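Long-range contact in glycosyl transferase (Staphylococcus aureus, PDB 5U02), which is a glycosyl transferase whose chain here joins a helical linker to two beta-rich C-terminal domains of the E-set class: residues A[137-142]-A[155-160]. Sequence-based numbering, arbitrary orientation.
Sequences PKVKMT and LTLNEF
F160 extends its ring trans to the backbone N (chi1 -158°), alongside P137, while V139 splits its two methyls (CG1 anti to N, chi1 178°) between L155 and L157. The V139 contacts lie within an antiparallel beta hairpin, strands 138-146 and 150-159, in the first E-set domain; P137 and F160 pack at its open end, away from the turn. P137 CB sits over one face of the F160 ring, 3.8 Å from its centroid, a CH-pi contact; Y167 meets the same ring edge-to-face. On the sheet face that V139 shares with M141, L155 and L157, V139 CG2 touches L157 CD2 at 3.6 Å and CG1 rests on L155 CB at 3.9 Å. L155 reaches the other way with CD2, passing M141 CB at 3.7 Å. L217 of strand 212-221 packs against V139, L155 and L157, covering that side of the hairpin. K140 and T156 form a hydrogen-bonded pair: T156 N gives a nearly straight bond (176°) to K140 O, 2.7 Å, and K140 N returns one to T156 O, 2.8 Å. Nearer P137, K138 N donates to E159 O at 3.1 Å, while the bond from N158 N to K138 O is weak. Toward the hairpin turn the two threonine side chains meet roughly at a right angle, T142 OG1 lying 2.7 Å from T156 OG1 and also hydrogen-bonded to E154 OE1.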
loop_
_atom_site.group_PDB
_atom_site.type_symbol
_atom_site.label_atom_id
_atom_site.label_comp_id
_atom_site.label_asym_id
_atom_site.label_seq_id
_atom_site.Cartn_x
_atom_site.Cartn_y
_atom_site.Cartn_z
ATOM N N PRO A 137 4.453 -10.015 -17.974
ATOM C CA PRO A 137 3.303 -10.846 -17.609
ATOM C C PRO A 137 2.143 -10.647 -18.565
ATOM O O PRO A 137 1.919 -9.556 -19.090
ATOM C CB PRO A 137 2.927 -10.355 -16.206
ATOM C CG PRO A 137 3.471 -8.974 -16.136
ATOM C CD PRO A 137 4.753 -9.015 -16.929
ATOM N N LYS A 138 1.396 -11.719 -18.777
ATOM C CA LYS A 138 0.120 -11.632 -19.474
ATOM C C LYS A 138 -0.965 -11.228 -18.488
ATOM O O LYS A 138 -1.042 -11.765 -17.379
ATOM C CB LYS A 138 -0.236 -12.973 -20.127
ATOM C CG LYS A 138 0.738 -13.429 -21.196
ATOM C CD LYS A 138 0.556 -12.636 -22.482
ATOM C CE LYS A 138 1.286 -13.294 -23.644
ATOM N NZ LYS A 138 1.006 -12.616 -24.946
ATOM N N VAL A 139 -1.799 -10.268 -18.884
ATOM C CA VAL A 139 -2.834 -9.727 -18.012
ATOM C C VAL A 139 -4.185 -9.902 -18.685
ATOM O O VAL A 139 -4.333 -9.605 -19.876
ATOM C CB VAL A 139 -2.581 -8.247 -17.682
ATOM C CG1 VAL A 139 -3.714 -7.703 -16.816
ATOM C CG2 VAL A 139 -1.252 -8.083 -16.978
ATOM N N LYS A 140 -5.167 -10.379 -17.925
ATOM C CA LYS A 140 -6.545 -10.442 -18.388
ATOM C C LYS A 140 -7.418 -9.663 -17.413
ATOM O O LYS A 140 -7.313 -9.850 -16.195
ATOM C CB LYS A 140 -7.027 -11.893 -18.529
ATOM C CG LYS A 140 -8.472 -12.001 -18.997
ATOM C CD LYS A 140 -9.087 -13.375 -18.783
ATOM C CE LYS A 140 -10.412 -13.478 -19.534
ATOM N NZ LYS A 140 -10.910 -14.874 -19.683
ATOM N N MET A 141 -8.250 -8.768 -17.943
ATOM C CA MET A 141 -9.175 -7.994 -17.118
ATOM C C MET A 141 -10.387 -8.872 -16.844
ATOM O O MET A 141 -11.280 -8.999 -17.685
ATOM C CB MET A 141 -9.552 -6.692 -17.815
ATOM C CG MET A 141 -10.404 -5.738 -16.972
ATOM S SD MET A 141 -10.857 -4.238 -17.881
ATOM C CE MET A 141 -11.870 -4.926 -19.183
ATOM N N THR A 142 -10.414 -9.503 -15.668
ATOM C CA THR A 142 -11.449 -10.477 -15.352
ATOM C C THR A 142 -12.689 -9.867 -14.703
ATOM O O THR A 142 -13.705 -10.559 -14.589
ATOM C CB THR A 142 -10.882 -11.584 -14.449
ATOM O OG1 THR A 142 -9.973 -11.019 -13.498
ATOM C CG2 THR A 142 -10.155 -12.637 -15.280
ATOM N N LEU A 155 -7.715 -7.503 -12.323
ATOM C CA LEU A 155 -6.746 -7.898 -13.335
ATOM C C LEU A 155 -6.095 -9.199 -12.898
ATOM O O LEU A 155 -5.585 -9.295 -11.777
ATOM C CB LEU A 155 -5.688 -6.813 -13.541
ATOM C CG LEU A 155 -6.259 -5.457 -13.964
ATOM C CD1 LEU A 155 -5.141 -4.456 -14.174
ATOM C CD2 LEU A 155 -7.096 -5.609 -15.222
ATOM N N THR A 156 -6.122 -10.198 -13.775
ATOM C CA THR A 156 -5.584 -11.518 -13.477
ATOM C C THR A 156 -4.318 -11.739 -14.297
ATOM O O THR A 156 -4.349 -11.670 -15.530
ATOM C CB THR A 156 -6.612 -12.609 -13.769
ATOM O OG1 THR A 156 -7.752 -12.419 -12.924
ATOM C CG2 THR A 156 -6.022 -13.984 -13.502
ATOM N N LEU A 157 -3.208 -11.993 -13.610
ATOM C CA LEU A 157 -1.964 -12.382 -14.269
ATOM C C LEU A 157 -2.056 -13.865 -14.599
ATOM O O LEU A 157 -1.863 -14.718 -13.730
ATOM C CB LEU A 157 -0.762 -12.093 -13.378
ATOM C CG LEU A 157 -0.653 -10.716 -12.731
ATOM C CD1 LEU A 157 0.715 -10.558 -12.083
ATOM C CD2 LEU A 157 -0.894 -9.634 -13.753
ATOM N N ASN A 158 -2.364 -14.181 -15.858
ATOM C CA ASN A 158 -2.502 -15.582 -16.245
ATOM C C ASN A 158 -1.149 -16.276 -16.319
ATOM O O ASN A 158 -1.024 -17.446 -15.939
ATOM C CB ASN A 158 -3.240 -15.697 -17.579
ATOM C CG ASN A 158 -4.750 -15.667 -17.416
ATOM O OD1 ASN A 158 -5.265 -15.707 -16.297
ATOM N ND2 ASN A 158 -5.467 -15.621 -18.533
ATOM N N GLU A 159 -0.126 -15.579 -16.806
ATOM C CA GLU A 159 1.205 -16.159 -16.913
ATOM C C GLU A 159 2.240 -15.148 -16.452
ATOM O O GLU A 159 2.213 -13.985 -16.865
ATOM C CB GLU A 159 1.505 -16.617 -18.342
ATOM C CG GLU A 159 0.890 -17.965 -18.675
ATOM C CD GLU A 159 1.310 -18.483 -20.036
ATOM O OE1 GLU A 159 2.319 -17.984 -20.578
ATOM O OE2 GLU A 159 0.636 -19.395 -20.559
ATOM N N PHE A 160 3.143 -15.605 -15.589
ATOM C CA PHE A 160 4.202 -14.777 -15.032
ATOM C C PHE A 160 5.241 -15.716 -14.443
ATOM O O PHE A 160 4.893 -16.630 -13.686
ATOM C CB PHE A 160 3.658 -13.823 -13.961
ATOM C CG PHE A 160 4.527 -12.622 -13.719
ATOM C CD1 PHE A 160 5.518 -12.269 -14.621
ATOM C CD2 PHE A 160 4.366 -11.856 -12.575
ATOM C CE1 PHE A 160 6.323 -11.168 -14.395
ATOM C CE2 PHE A 160 5.166 -10.753 -12.342
ATOM C CZ PHE A 160 6.149 -10.408 -13.255
#